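Local coordinates for protein multicopper oxidase (PDB 4E9X) that probably oxidises small substrates at a type 1 copper and passes the electrons to a copper cluster that reduces dioxygen to water, at residues 5-10 and 46-51; 54-59 and 82-87; 138-143 and 294-299; 189-194 and 237-242. All blocks are in the same frame, centred on the assembly; numbering follows the deposited sequence.

Contact 1 of 4, residues 5-10 and 46-51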
loop_
_atom_site.group_PDB
_atom_site.type_symbol
_atom_site.label_atom_id
_atom_site.label_comp_id
_atom_site.label_asym_id
_atom_site.label_seq_id
_atom_site.Cartn_x
_atom_site.Cartn_y
_atom_site.Cartn_z
ATOM N N GLU A 5 21.998 -27.868 10.897
ATOM C CA GLU A 5 21.208 -28.765 10.062
ATOM C C GLU A 5 19.878 -29.087 10.732
ATOM O O GLU A 5 19.870 -29.464 11.907
ATOM C CB GLU A 5 22.013 -30.075 9.851
ATOM C CG GLU A 5 21.248 -31.059 8.995
ATOM C CD GLU A 5 22.105 -32.170 8.453
ATOM O OE1 GLU A 5 23.323 -32.185 8.749
ATOM O OE2 GLU A 5 21.605 -33.050 7.711
ATOM N N PHE A 6 18.802 -28.969 9.973
ATOM C CA PHE A 6 17.444 -29.120 10.430
ATOM C C PHE A 6 16.665 -30.107 9.603
ATOM O O PHE A 6 16.903 -30.149 8.399
ATOM C CB PHE A 6 16.715 -27.753 10.364
ATOM C CG PHE A 6 17.491 -26.704 11.159
ATOM C CD1 PHE A 6 17.788 -26.860 12.502
ATOM C CD2 PHE A 6 17.915 -25.551 10.562
ATOM C CE1 PHE A 6 18.461 -25.918 13.233
ATOM C CE2 PHE A 6 18.623 -24.594 11.282
ATOM C CZ PHE A 6 18.923 -24.764 12.639
ATOM N N ASP A 7 15.750 -30.833 10.229
ATOM C CA ASP A 7 14.912 -31.768 9.488
ATOM C C ASP A 7 13.471 -31.221 9.550
ATOM O O ASP A 7 12.960 -31.004 10.656
ATOM C CB ASP A 7 14.959 -33.181 10.047
ATOM C CG ASP A 7 16.277 -33.880 9.838
ATOM O OD1 ASP A 7 16.837 -33.852 8.701
ATOM O OD2 ASP A 7 16.844 -34.531 10.769
ATOM N N MET A 8 12.876 -30.944 8.393
ATOM C CA MET A 8 11.535 -30.377 8.414
ATOM C C MET A 8 10.598 -31.293 7.636
ATOM O O MET A 8 11.059 -31.995 6.726
ATOM C CB MET A 8 11.525 -28.958 7.847
ATOM C CG MET A 8 10.185 -28.220 7.947
ATOM S SD MET A 8 10.385 -26.535 7.249
ATOM C CE MET A 8 12.164 -26.489 7.540
ATOM N N THR A 9 9.336 -31.346 7.993
ATOM C CA THR A 9 8.355 -32.101 7.205
ATOM C C THR A 9 7.263 -31.097 6.762
ATOM O O THR A 9 7.230 -29.934 7.212
ATOM C CB THR A 9 7.649 -33.232 7.939
ATOM O OG1 THR A 9 6.857 -32.673 9.012
ATOM C CG2 THR A 9 8.705 -34.190 8.533
ATOM N N ILE A 10 6.454 -31.570 5.841
ATOM C CA ILE A 10 5.310 -30.860 5.330
ATOM C C ILE A 10 4.104 -31.767 5.592
ATOM O O ILE A 10 4.192 -32.923 5.139
ATOM C CB ILE A 10 5.389 -30.451 3.855
ATOM C CG1 ILE A 10 6.746 -29.866 3.475
ATOM C CG2 ILE A 10 4.299 -29.431 3.533
ATOM C CD1 ILE A 10 6.873 -29.554 1.986
ATOM N N ILE A 46 21.603 -26.172 6.654
ATOM C CA ILE A 46 21.166 -27.324 5.887
ATOM C C ILE A 46 19.762 -27.672 6.313
ATOM O O ILE A 46 19.527 -27.851 7.518
ATOM C CB ILE A 46 22.134 -28.509 6.139
ATOM C CG1 ILE A 46 23.599 -28.184 5.799
ATOM C CG2 ILE A 46 21.654 -29.741 5.386
ATOM C CD1 ILE A 46 24.586 -29.198 6.373
ATOM N N VAL A 47 18.815 -27.734 5.392
ATOM C CA VAL A 47 17.442 -28.091 5.757
ATOM C C VAL A 47 17.025 -29.291 4.895
ATOM O O VAL A 47 16.969 -29.200 3.641
ATOM C CB VAL A 47 16.482 -26.917 5.536
ATOM C CG1 VAL A 47 15.084 -27.363 6.004
ATOM C CG2 VAL A 47 16.866 -25.692 6.345
ATOM N N ASN A 48 16.721 -30.427 5.557
ATOM C CA ASN A 48 16.275 -31.626 4.861
ATOM C C ASN A 48 14.747 -31.652 4.948
ATOM O O ASN A 48 14.233 -31.700 6.083
ATOM C CB ASN A 48 16.852 -32.897 5.496
ATOM C CG ASN A 48 18.373 -32.842 5.646
ATOM O OD1 ASN A 48 19.051 -32.694 4.640
ATOM N ND2 ASN A 48 18.881 -32.955 6.869
ATOM N N VAL A 49 14.086 -31.584 3.818
ATOM C CA VAL A 49 12.640 -31.441 3.785
ATOM C C VAL A 49 11.983 -32.750 3.303
ATOM O O VAL A 49 12.359 -33.217 2.213
ATOM C CB VAL A 49 12.252 -30.296 2.831
ATOM C CG1 VAL A 49 10.741 -30.165 2.796
ATOM C CG2 VAL A 49 12.913 -28.974 3.193
ATOM N N THR A 50 11.039 -33.284 4.059
ATOM C CA THR A 50 10.217 -34.410 3.594
ATOM C C THR A 50 8.762 -34.000 3.409
ATOM O O THR A 50 8.123 -33.452 4.301
ATOM C CB THR A 50 10.302 -35.579 4.572
ATOM O OG1 THR A 50 11.694 -35.974 4.547
ATOM C CG2 THR A 50 9.448 -36.750 4.118
ATOM N N ASN A 51 8.277 -34.272 2.213
ATOM C CA ASN A 51 6.894 -33.905 1.882
ATOM C C ASN A 51 5.935 -35.037 2.251
ATOM O O ASN A 51 5.831 -36.020 1.490
ATOM C CB ASN A 51 6.842 -33.623 0.366
ATOM C CG ASN A 51 5.460 -33.207 -0.107
ATOM O OD1 ASN A 51 4.532 -33.164 0.725
ATOM N ND2 ASN A 51 5.342 -32.877 -1.377
HETATM O O HOH W 1 12.661 -34.391 7.169
#
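With CG anti to the backbone N (chi1 180°) and an extended chain, E5 reaches along the sheet to N48, while N48 and D7, each with CG anti to its carbonyl carbon, run alongside each other in one direction. They decorate one face of a parallel beta-strand pair in a cupredoxin-like domain of this multicopper oxidase. The N48 amide nitrogen ND2 grips two carboxylates: E5 OE2 at 2.9 Å, through its anti lone pair, and D7 OD1 at 2.9 Å, met nearly end-on. Both oxygens lie close to the amide plane, and T90 takes N48 OD1, so the amide's flip is fixed. A leucine here would probably leave the E5 and D7 carboxylates close together without the donor they share. F6 and M8 each bond through N and O: F6 N to I46 O and M8 N to N48 O at 2.8 Å, while F6 O and M8 O accept from N48 N and T50 N. The other face is largely apolar: F6 turns its ring edge to V47 CG2, and I10 CD1 rests on V49 CG1 at 4.0 Å. A water donates to M8 O at 2.9 Å and also bonds T50 OG1, whose other partner is S88.

Contact 2 of 4, residues 54-59 and 82-87. With CU (copper (II) ion), chain D.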
loop_
_atom_site.group_PDB
_atom_site.type_symbol
_atom_site.label_atom_id
_atom_site.label_comp_id
_atom_site.label_asym_id
_atom_site.label_seq_id
_atom_site.Cartn_x
_atom_site.Cartn_y
_atom_site.Cartn_z
ATOM N N SER A 54 -0.038 -34.831 -0.113
ATOM C CA SER A 54 -0.469 -35.401 -1.379
ATOM C C SER A 54 -0.112 -34.539 -2.580
ATOM O O SER A 54 -0.449 -34.981 -3.671
ATOM C CB SER A 54 -2.009 -35.587 -1.390
ATOM O OG SER A 54 -2.633 -34.306 -1.061
ATOM N N LEU A 55 0.565 -33.403 -2.383
ATOM C CA LEU A 55 0.786 -32.464 -3.488
ATOM C C LEU A 55 2.246 -32.044 -3.469
ATOM O O LEU A 55 2.904 -32.116 -2.426
ATOM C CB LEU A 55 -0.078 -31.225 -3.327
ATOM C CG LEU A 55 -1.589 -31.331 -3.514
ATOM C CD1 LEU A 55 -2.305 -30.012 -3.397
ATOM C CD2 LEU A 55 -1.865 -31.930 -4.903
ATOM N N PRO A 56 2.797 -31.595 -4.604
ATOM C CA PRO A 56 4.152 -31.114 -4.642
ATOM C C PRO A 56 4.307 -29.729 -3.980
ATOM O O PRO A 56 3.389 -28.894 -3.968
ATOM C CB PRO A 56 4.448 -31.005 -6.137
ATOM C CG PRO A 56 3.129 -31.035 -6.814
ATOM C CD PRO A 56 2.109 -31.626 -5.911
ATOM N N HIS A 57 5.534 -29.552 -3.437
ATOM C CA HIS A 57 5.891 -28.277 -2.790
ATOM C C HIS A 57 7.367 -27.977 -3.045
ATOM O O HIS A 57 8.099 -28.853 -3.517
ATOM C CB HIS A 57 5.684 -28.377 -1.256
ATOM C CG HIS A 57 4.274 -28.717 -0.874
ATOM N ND1 HIS A 57 3.220 -27.848 -0.998
ATOM C CD2 HIS A 57 3.776 -29.897 -0.398
ATOM C CE1 HIS A 57 2.117 -28.510 -0.582
ATOM N NE2 HIS A 57 2.445 -29.767 -0.220
ATOM N N THR A 58 7.800 -26.787 -2.629
ATOM C CA THR A 58 9.215 -26.464 -2.465
ATOM C C THR A 58 9.373 -25.602 -1.200
ATOM O O THR A 58 8.343 -25.280 -0.606
ATOM C CB THR A 58 9.822 -25.663 -3.629
ATOM O OG1 THR A 58 9.078 -24.433 -3.754
ATOM C CG2 THR A 58 9.748 -26.422 -4.961
ATOM N N ILE A 59 10.586 -25.237 -0.847
ATOM C CA ILE A 59 10.736 -24.123 0.100
ATOM C C ILE A 59 11.671 -23.106 -0.540
ATOM O O ILE A 59 12.809 -23.440 -0.872
ATOM C CB ILE A 59 11.279 -24.557 1.456
ATOM C CG1 ILE A 59 10.478 -25.710 2.092
ATOM C CG2 ILE A 59 11.289 -23.328 2.404
ATOM C CD1 ILE A 59 10.978 -26.014 3.530
ATOM N N PRO A 82 9.853 -29.670 -8.554
ATOM C CA PRO A 82 9.205 -29.641 -7.248
ATOM C C PRO A 82 9.493 -30.908 -6.417
ATOM O O PRO A 82 9.869 -31.958 -6.941
ATOM C CB PRO A 82 7.721 -29.698 -7.625
ATOM C CG PRO A 82 7.615 -29.254 -9.032
ATOM C CD PRO A 82 8.892 -29.667 -9.681
ATOM N N ILE A 83 9.243 -30.792 -5.114
ATOM C CA ILE A 83 9.339 -31.956 -4.238
ATOM C C ILE A 83 8.014 -32.673 -4.279
ATOM O O ILE A 83 7.001 -32.201 -3.752
ATOM C CB ILE A 83 9.676 -31.517 -2.797
ATOM C CG1 ILE A 83 10.874 -30.577 -2.713
ATOM C CG2 ILE A 83 9.861 -32.767 -1.915
ATOM C CD1 ILE A 83 11.016 -29.924 -1.330
ATOM N N GLU A 84 7.968 -33.819 -4.990
ATOM C CA GLU A 84 6.720 -34.514 -5.152
ATOM C C GLU A 84 6.277 -35.147 -3.848
ATOM O O GLU A 84 7.068 -35.308 -2.915
ATOM C CB GLU A 84 6.904 -35.597 -6.235
ATOM C CG GLU A 84 7.351 -35.045 -7.598
ATOM C CD GLU A 84 6.321 -34.177 -8.310
ATOM O OE1 GLU A 84 5.081 -34.332 -8.079
ATOM O OE2 GLU A 84 6.702 -33.289 -9.103
ATOM N N ALA A 85 5.007 -35.524 -3.818
ATOM C CA ALA A 85 4.417 -36.150 -2.651
ATOM C C ALA A 85 5.216 -37.371 -2.232
ATOM O O ALA A 85 5.491 -38.243 -3.046
ATOM C CB ALA A 85 3.011 -36.553 -2.978
ATOM N N GLY A 86 5.588 -37.377 -0.953
ATOM C CA GLY A 86 6.343 -38.466 -0.320
ATOM C C GLY A 86 7.835 -38.321 -0.511
ATOM O O GLY A 86 8.580 -39.074 0.121
ATOM N N ASP A 87 8.333 -37.402 -1.328
ATOM C CA ASP A 87 9.769 -37.249 -1.559
ATOM C C ASP A 87 10.398 -36.273 -0.590
ATOM O O ASP A 87 9.755 -35.557 0.199
ATOM C CB ASP A 87 10.068 -36.809 -3.012
ATOM C CG ASP A 87 9.729 -37.937 -3.991
ATOM O OD1 ASP A 87 9.586 -39.118 -3.582
ATOM O OD2 ASP A 87 9.615 -37.673 -5.200
HETATM CU CU CU D . 3.209 -25.886 -1.529
#
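P56 and P82 meet through their CB atoms, 3.8 Å apart, beside a single antiparallel bridge that ties two loops of the cupredoxin-like domain together. In that bridge H57 and I83 form a hydrogen-bonded pair: I83 N reaches H57 O at 2.8 Å, and H57 N returns to I83 O at 3.0 Å, tilted 25° from the carbonyl plane. The H57 side chain leaves on the side away from 82-87. Its CG is anti to the carbonyl carbon (chi1 -59°), and its ring presents ND1 to the type 1 copper at 2.0 Å, while NE2 is held by T53 OG1. I83 instead runs alongside the backbone of H57, its CB and CG1 near the carbonyl oxygen and its CD1 reaching T58 CA at 4.1 Å. The E84 chain bends at chi2 and crosses P56, bringing OE1 to 3.9 Å from P56 CB. A85, the second residue of the type II turn E84-D87, points its methyl at the backbone of S54, CB to C 3.7 Å. C105 and H112 also bind this copper, and M118 belongs to the same site. Backbone bonds on one side of H57 and T53 on the far nitrogen of its ring thus probably limit both the shift and the rotation of the imidazole, leaving ND1 directed at the metal.

Contact 3 of 4, residues 138-143 and 294-299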
loop_
_atom_site.group_PDB
_atom_site.type_symbol
_atom_site.label_atom_id
_atom_site.label_comp_id
_atom_site.label_asym_id
_atom_site.label_seq_id
_atom_site.Cartn_x
_atom_site.Cartn_y
_atom_site.Cartn_z
ATOM N N LYS A 138 12.291 -7.969 24.680
ATOM C CA LYS A 138 11.276 -8.903 24.184
ATOM C C LYS A 138 11.222 -8.776 22.663
ATOM O O LYS A 138 11.174 -7.642 22.180
ATOM C CB LYS A 138 9.918 -8.543 24.764
ATOM C CG LYS A 138 8.849 -9.619 24.481
ATOM C CD LYS A 138 7.480 -9.097 24.893
ATOM C CE LYS A 138 7.394 -8.706 26.379
ATOM N NZ LYS A 138 7.807 -9.879 27.205
ATOM N N ASP A 139 11.257 -9.898 21.976
ATOM C CA ASP A 139 11.253 -9.974 20.507
ATOM C C ASP A 139 9.987 -10.663 20.106
ATOM O O ASP A 139 9.635 -11.677 20.732
ATOM C CB ASP A 139 12.557 -10.689 20.090
ATOM C CG ASP A 139 12.937 -10.559 18.642
ATOM O OD1 ASP A 139 12.205 -9.990 17.819
ATOM O OD2 ASP A 139 14.051 -11.063 18.329
ATOM N N VAL A 140 9.274 -10.113 19.135
ATOM C CA VAL A 140 7.904 -10.473 18.795
ATOM C C VAL A 140 7.774 -10.635 17.287
ATOM O O VAL A 140 8.102 -9.729 16.546
ATOM C CB VAL A 140 6.980 -9.318 19.263
ATOM C CG1 VAL A 140 5.514 -9.481 18.863
ATOM C CG2 VAL A 140 7.101 -9.150 20.801
ATOM N N ILE A 141 7.244 -11.780 16.875
ATOM C CA ILE A 141 6.975 -12.051 15.446
ATOM C C ILE A 141 5.505 -11.966 15.200
ATOM O O ILE A 141 4.724 -12.652 15.879
ATOM C CB ILE A 141 7.547 -13.435 15.080
ATOM C CG1 ILE A 141 9.091 -13.334 14.915
ATOM C CG2 ILE A 141 6.897 -14.036 13.822
ATOM C CD1 ILE A 141 9.813 -14.663 14.834
ATOM N N MET A 142 5.103 -11.178 14.208
ATOM C CA MET A 142 3.705 -11.031 13.777
ATOM C C MET A 142 3.582 -11.272 12.278
ATOM O O MET A 142 3.956 -10.411 11.459
ATOM C CB MET A 142 3.150 -9.627 14.087
ATOM C CG MET A 142 3.049 -9.409 15.618
ATOM S SD MET A 142 2.067 -7.943 15.923
ATOM C CE MET A 142 2.275 -7.671 17.681
ATOM N N MET A 143 3.048 -12.451 11.900
ATOM C CA MET A 143 2.942 -12.798 10.467
ATOM C C MET A 143 1.486 -12.694 10.082
ATOM O O MET A 143 0.630 -13.462 10.599
ATOM C CB MET A 143 3.449 -14.244 10.271
ATOM C CG MET A 143 4.895 -14.400 10.771
ATOM S SD MET A 143 5.693 -15.969 10.293
ATOM C CE MET A 143 6.029 -15.642 8.564
ATOM N N ASN A 294 4.083 -17.833 24.129
ATOM C CA ASN A 294 4.872 -17.959 22.913
ATOM C C ASN A 294 4.094 -17.736 21.633
ATOM O O ASN A 294 4.578 -18.117 20.558
ATOM C CB ASN A 294 5.509 -19.373 22.863
ATOM C CG ASN A 294 6.771 -19.406 22.036
ATOM O OD1 ASN A 294 7.580 -18.471 22.038
ATOM N ND2 ASN A 294 6.971 -20.541 21.354
ATOM N N PHE A 295 2.948 -17.097 21.705
ATOM C CA PHE A 295 2.113 -16.846 20.530
ATOM C C PHE A 295 2.831 -15.986 19.499
ATOM O O PHE A 295 2.494 -16.058 18.325
ATOM C CB PHE A 295 0.818 -16.169 20.993
ATOM C CG PHE A 295 -0.121 -15.877 19.800
ATOM C CD1 PHE A 295 -0.857 -16.871 19.197
ATOM C CD2 PHE A 295 -0.197 -14.581 19.304
ATOM C CE1 PHE A 295 -1.676 -16.585 18.091
ATOM C CE2 PHE A 295 -0.992 -14.273 18.217
ATOM C CZ PHE A 295 -1.726 -15.278 17.616
ATOM N N PHE A 296 3.783 -15.161 19.929
ATOM C CA PHE A 296 4.580 -14.355 19.004
ATOM C C PHE A 296 6.020 -14.826 18.953
ATOM O O PHE A 296 6.915 -14.081 18.548
ATOM C CB PHE A 296 4.547 -12.857 19.412
ATOM C CG PHE A 296 3.156 -12.274 19.529
ATOM C CD1 PHE A 296 2.452 -11.923 18.375
ATOM C CD2 PHE A 296 2.535 -12.083 20.768
ATOM C CE1 PHE A 296 1.188 -11.355 18.451
ATOM C CE2 PHE A 296 1.254 -11.496 20.840
ATOM C CZ PHE A 296 0.570 -11.154 19.686
ATOM N N TYR A 297 6.238 -16.112 19.331
ATOM C CA TYR A 297 7.579 -16.724 19.308
ATOM C C TYR A 297 8.535 -16.067 20.284
ATOM O O TYR A 297 9.747 -16.291 20.255
ATOM C CB TYR A 297 8.175 -16.815 17.902
ATOM C CG TYR A 297 7.866 -18.066 17.132
ATOM C CD1 TYR A 297 7.995 -19.332 17.679
ATOM C CD2 TYR A 297 7.496 -17.971 15.788
ATOM C CE1 TYR A 297 7.715 -20.502 16.937
ATOM C CE2 TYR A 297 7.212 -19.107 15.034
ATOM C CZ TYR A 297 7.330 -20.362 15.607
ATOM O OH TYR A 297 7.056 -21.518 14.907
ATOM N N SER A 298 8.043 -15.262 21.262
ATOM C CA SER A 298 8.997 -14.496 22.096
ATOM C C SER A 298 9.782 -15.373 23.037
ATOM O O SER A 298 10.878 -15.032 23.376
ATOM C CB SER A 298 8.220 -13.469 22.936
ATOM O OG SER A 298 7.570 -12.521 22.108
ATOM N N GLU A 299 9.201 -16.508 23.449
ATOM C CA GLU A 299 10.006 -17.405 24.315
ATOM C C GLU A 299 11.000 -18.173 23.453
ATOM O O GLU A 299 12.195 -18.257 23.781
ATOM C CB GLU A 299 9.093 -18.345 25.110
ATOM C CG GLU A 299 8.231 -17.541 26.100
ATOM C CD GLU A 299 9.064 -16.681 27.052
ATOM O OE1 GLU A 299 10.163 -17.012 27.579
ATOM O OE2 GLU A 299 8.648 -15.540 27.324
HETATM O O HOH W 2 11.880 -12.362 23.439
#
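S298 OG donates to D139 O at 2.6 Å, arriving 34° out of the carbonyl plane, and two residues further along the strand I141 N donates to F296 O at 2.9 Å, in the carbonyl plane on a lone pair. These two bonds fasten the 294-299 loop to strand 138-143 of the second cupredoxin-like domain. A water adds a third link, accepting from D139 N and donating to S298 O, both at 2.9 Å. Other polar groups have partners nearby: D139 OD1 pairs with R192, I141 O takes N171 ND2, and Y297 OH bonds G34 O. Within the loop, Y297 N closes the type I turn on N294 O, and N294 OD1 receives a weak bond from E299 N. Round these bonds the packing is apolar. The F296 ring has the I141 carbonyl oxygen at its edge and F295 CD2 over the centre of one face. V140 runs beside it, CG1 to F296 CB 3.6 Å, and M142 crosses the ring with its CG 3.8 Å from F296 CD1, its sulfur making an oblique Met-aromatic contact 5.3 Å from the ring centroid. I141 CD1 rests against Y297 CB. An alanine at F296 is likely to strip V140 and M142 of their aromatic partner and leave F295 without the ring beneath its edge. Because S298 and F296 reach the main chain of the strand, their two direct bonds satisfy main-chain groups of the strand, and probably depend little on which side chains it carries.

Contact 4 of 4, residues 189-194 and 237-242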
loop_
_atom_site.group_PDB
_atom_site.type_symbol
_atom_site.label_atom_id
_atom_site.label_comp_id
_atom_site.label_asym_id
_atom_site.label_seq_id
_atom_site.Cartn_x
_atom_site.Cartn_y
_atom_site.Cartn_z
ATOM N N VAL A 189 10.563 -3.391 23.273
ATOM C CA VAL A 189 9.931 -4.492 22.510
ATOM C C VAL A 189 10.314 -4.338 21.027
ATOM O O VAL A 189 10.039 -3.308 20.439
ATOM C CB VAL A 189 8.424 -4.480 22.682
ATOM C CG1 VAL A 189 7.797 -5.708 22.000
ATOM C CG2 VAL A 189 8.027 -4.462 24.173
ATOM N N LYS A 190 10.912 -5.397 20.467
ATOM C CA LYS A 190 11.165 -5.411 19.013
ATOM C C LYS A 190 10.001 -6.177 18.400
ATOM O O LYS A 190 9.760 -7.321 18.826
ATOM C CB LYS A 190 12.519 -6.077 18.753
ATOM C CG LYS A 190 12.774 -6.294 17.244
ATOM C CD LYS A 190 14.191 -6.865 17.051
ATOM C CE LYS A 190 14.632 -6.982 15.643
ATOM N NZ LYS A 190 14.977 -5.686 14.986
ATOM N N ILE A 191 9.291 -5.574 17.442
ATOM C CA ILE A 191 8.225 -6.289 16.723
ATOM C C ILE A 191 8.657 -6.420 15.259
ATOM O O ILE A 191 9.052 -5.426 14.648
ATOM C CB ILE A 191 6.871 -5.609 16.876
ATOM C CG1 ILE A 191 6.519 -5.523 18.385
ATOM C CG2 ILE A 191 5.810 -6.393 16.130
ATOM C CD1 ILE A 191 5.853 -4.263 18.764
ATOM N N ARG A 192 8.532 -7.633 14.766
ATOM C CA ARG A 192 8.848 -7.955 13.363
ATOM C C ARG A 192 7.534 -8.285 12.676
ATOM O O ARG A 192 6.930 -9.329 12.983
ATOM C CB ARG A 192 9.800 -9.148 13.336
ATOM C CG ARG A 192 11.102 -8.902 14.120
ATOM C CD ARG A 192 11.916 -10.167 14.184
ATOM N NE ARG A 192 13.010 -10.186 15.165
ATOM C CZ ARG A 192 14.280 -10.193 14.813
ATOM N NH1 ARG A 192 14.735 -10.045 13.563
ATOM N NH2 ARG A 192 15.186 -10.312 15.796
ATOM N N PHE A 193 7.118 -7.410 11.752
ATOM C CA PHE A 193 5.898 -7.618 10.974
ATOM C C PHE A 193 6.230 -8.318 9.647
ATOM O O PHE A 193 7.196 -7.911 8.993
ATOM C CB PHE A 193 5.237 -6.275 10.601
ATOM C CG PHE A 193 4.813 -5.401 11.766
ATOM C CD1 PHE A 193 3.858 -5.846 12.697
ATOM C CD2 PHE A 193 5.292 -4.131 11.895
ATOM C CE1 PHE A 193 3.435 -5.022 13.728
ATOM C CE2 PHE A 193 4.888 -3.307 12.960
ATOM C CZ PHE A 193 3.908 -3.734 13.850
ATOM N N PHE A 194 5.391 -9.269 9.269
ATOM C CA PHE A 194 5.572 -9.958 7.987
ATOM C C PHE A 194 4.285 -9.941 7.187
ATOM O O PHE A 194 3.214 -10.307 7.730
ATOM C CB PHE A 194 5.940 -11.439 8.184
ATOM C CG PHE A 194 7.127 -11.787 9.031
ATOM C CD1 PHE A 194 8.175 -12.526 8.498
ATOM C CD2 PHE A 194 7.192 -11.441 10.390
ATOM C CE1 PHE A 194 9.252 -12.959 9.283
ATOM C CE2 PHE A 194 8.224 -11.872 11.203
ATOM C CZ PHE A 194 9.237 -12.655 10.647
ATOM N N TYR A 237 8.856 -5.426 8.256
ATOM C CA TYR A 237 9.286 -4.225 8.954
ATOM C C TYR A 237 9.639 -4.603 10.388
ATOM O O TYR A 237 8.855 -5.343 11.006
ATOM C CB TYR A 237 8.177 -3.148 8.990
ATOM C CG TYR A 237 8.005 -2.566 7.600
ATOM C CD1 TYR A 237 8.761 -1.438 7.215
ATOM C CD2 TYR A 237 7.112 -3.123 6.666
ATOM C CE1 TYR A 237 8.621 -0.880 5.928
ATOM C CE2 TYR A 237 6.973 -2.577 5.404
ATOM C CZ TYR A 237 7.736 -1.467 5.044
ATOM O OH TYR A 237 7.602 -0.921 3.764
ATOM N N ASP A 238 10.759 -4.095 10.924
ATOM C CA ASP A 238 11.035 -4.241 12.336
ATOM C C ASP A 238 10.864 -2.888 12.974
ATOM O O ASP A 238 11.319 -1.877 12.434
ATOM C CB ASP A 238 12.462 -4.697 12.632
ATOM C CG ASP A 238 12.965 -6.017 12.080
ATOM O OD1 ASP A 238 12.304 -6.647 11.232
ATOM O OD2 ASP A 238 14.036 -6.430 12.556
ATOM N N VAL A 239 10.229 -2.890 14.155
ATOM C CA VAL A 239 10.044 -1.651 14.895
ATOM C C VAL A 239 10.471 -1.909 16.352
ATOM O O VAL A 239 10.628 -3.048 16.799
ATOM C CB VAL A 239 8.577 -1.177 14.875
ATOM C CG1 VAL A 239 8.085 -1.045 13.412
ATOM C CG2 VAL A 239 7.656 -2.102 15.694
ATOM N N ILE A 240 10.662 -0.808 17.077
ATOM C CA ILE A 240 10.868 -0.815 18.532
ATOM C C ILE A 240 9.738 -0.026 19.172
ATOM O O ILE A 240 9.435 1.104 18.757
ATOM C CB ILE A 240 12.230 -0.144 18.885
ATOM C CG1 ILE A 240 13.425 -0.914 18.288
ATOM C CG2 ILE A 240 12.359 0.010 20.387
ATOM C CD1 ILE A 240 13.596 -2.282 18.941
ATOM N N ILE A 241 9.154 -0.618 20.213
ATOM C CA ILE A 241 8.252 0.104 21.110
ATOM C C ILE A 241 8.917 0.175 22.475
ATOM O O ILE A 241 9.323 -0.854 23.022
ATOM C CB ILE A 241 6.868 -0.563 21.220
ATOM C CG1 ILE A 241 6.106 -0.377 19.895
ATOM C CG2 ILE A 241 6.105 0.009 22.420
ATOM C CD1 ILE A 241 4.751 -1.055 19.848
ATOM N N GLU A 242 9.024 1.381 23.030
ATOM C CA GLU A 242 9.397 1.577 24.433
ATOM C C GLU A 242 8.161 1.372 25.274
ATOM O O GLU A 242 7.219 2.175 25.145
ATOM C CB GLU A 242 9.995 2.991 24.673
ATOM C CG GLU A 242 11.155 3.358 23.746
ATOM C CD GLU A 242 12.488 2.762 24.173
ATOM O OE1 GLU A 242 12.653 2.343 25.344
ATOM O OE2 GLU A 242 13.388 2.749 23.317
HETATM O O HOH W 3 13.615 -3.289 15.695
#
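I191 CD1 meets I241 CD1 at 3.6 Å, and F193 lays CE2 against V239 CG1 at 3.9 Å, on the apolar, tightly packed face of this antiparallel pair. I191 also covers part of the F193 ring, its CG2 3.6 Å above the plane toward the rim. V239 sets CG1 anti to its carbonyl carbon (chi1 -55°), leaving CG2 against I191 CB. The other face is mostly charged, though buried, and holds a water. There K190 NZ makes a salt bridge to D238 OD2 at 2.7 Å, on the anti side and 21° out of the carboxylate plane, and the lysine chain, extended to CE and bent at chi4, lays CE over the centre of the R192 guanidinium. R192 NH1 stands 3.8 Å from the same oxygen, a long ionic pair with no N-H aimed at it; D139 takes NE. E133 gives K190 a second carboxylate, and T100 bonds both D238 OD1 and R192 NH1. The water accepts from K190 NZ at 2.8 Å and donates weakly to V239 O. Six backbone bonds join the strands. In this cupredoxin-like domain's sheet, strand 187-195 is flanked by 138-147 and strand 236-243 by 210-215, while strand 248-253 packs F251 on I191 and F193.

Contacts 1 and 2 belong to the first cupredoxin-like domain, with centres 12 Å apart, and join at N51, whose N and O probably bond D87 O and G86 N at 2.8 Å each. Both approach the type 1 copper: contact 2 supplies a ligand, and the I10 side chain of contact 1 lies about 6 Å from the same copper. Contacts 3 and 4, centres 10 Å apart, share the sheet of the second domain, where D139 OD1 meets R192 NE at 2.8 Å; contact 4 is nested within the chain loop that contact 3 closes. Contacts 2 and 4 lie on opposite sides of the chain's centre, their own centres 34 Å apart.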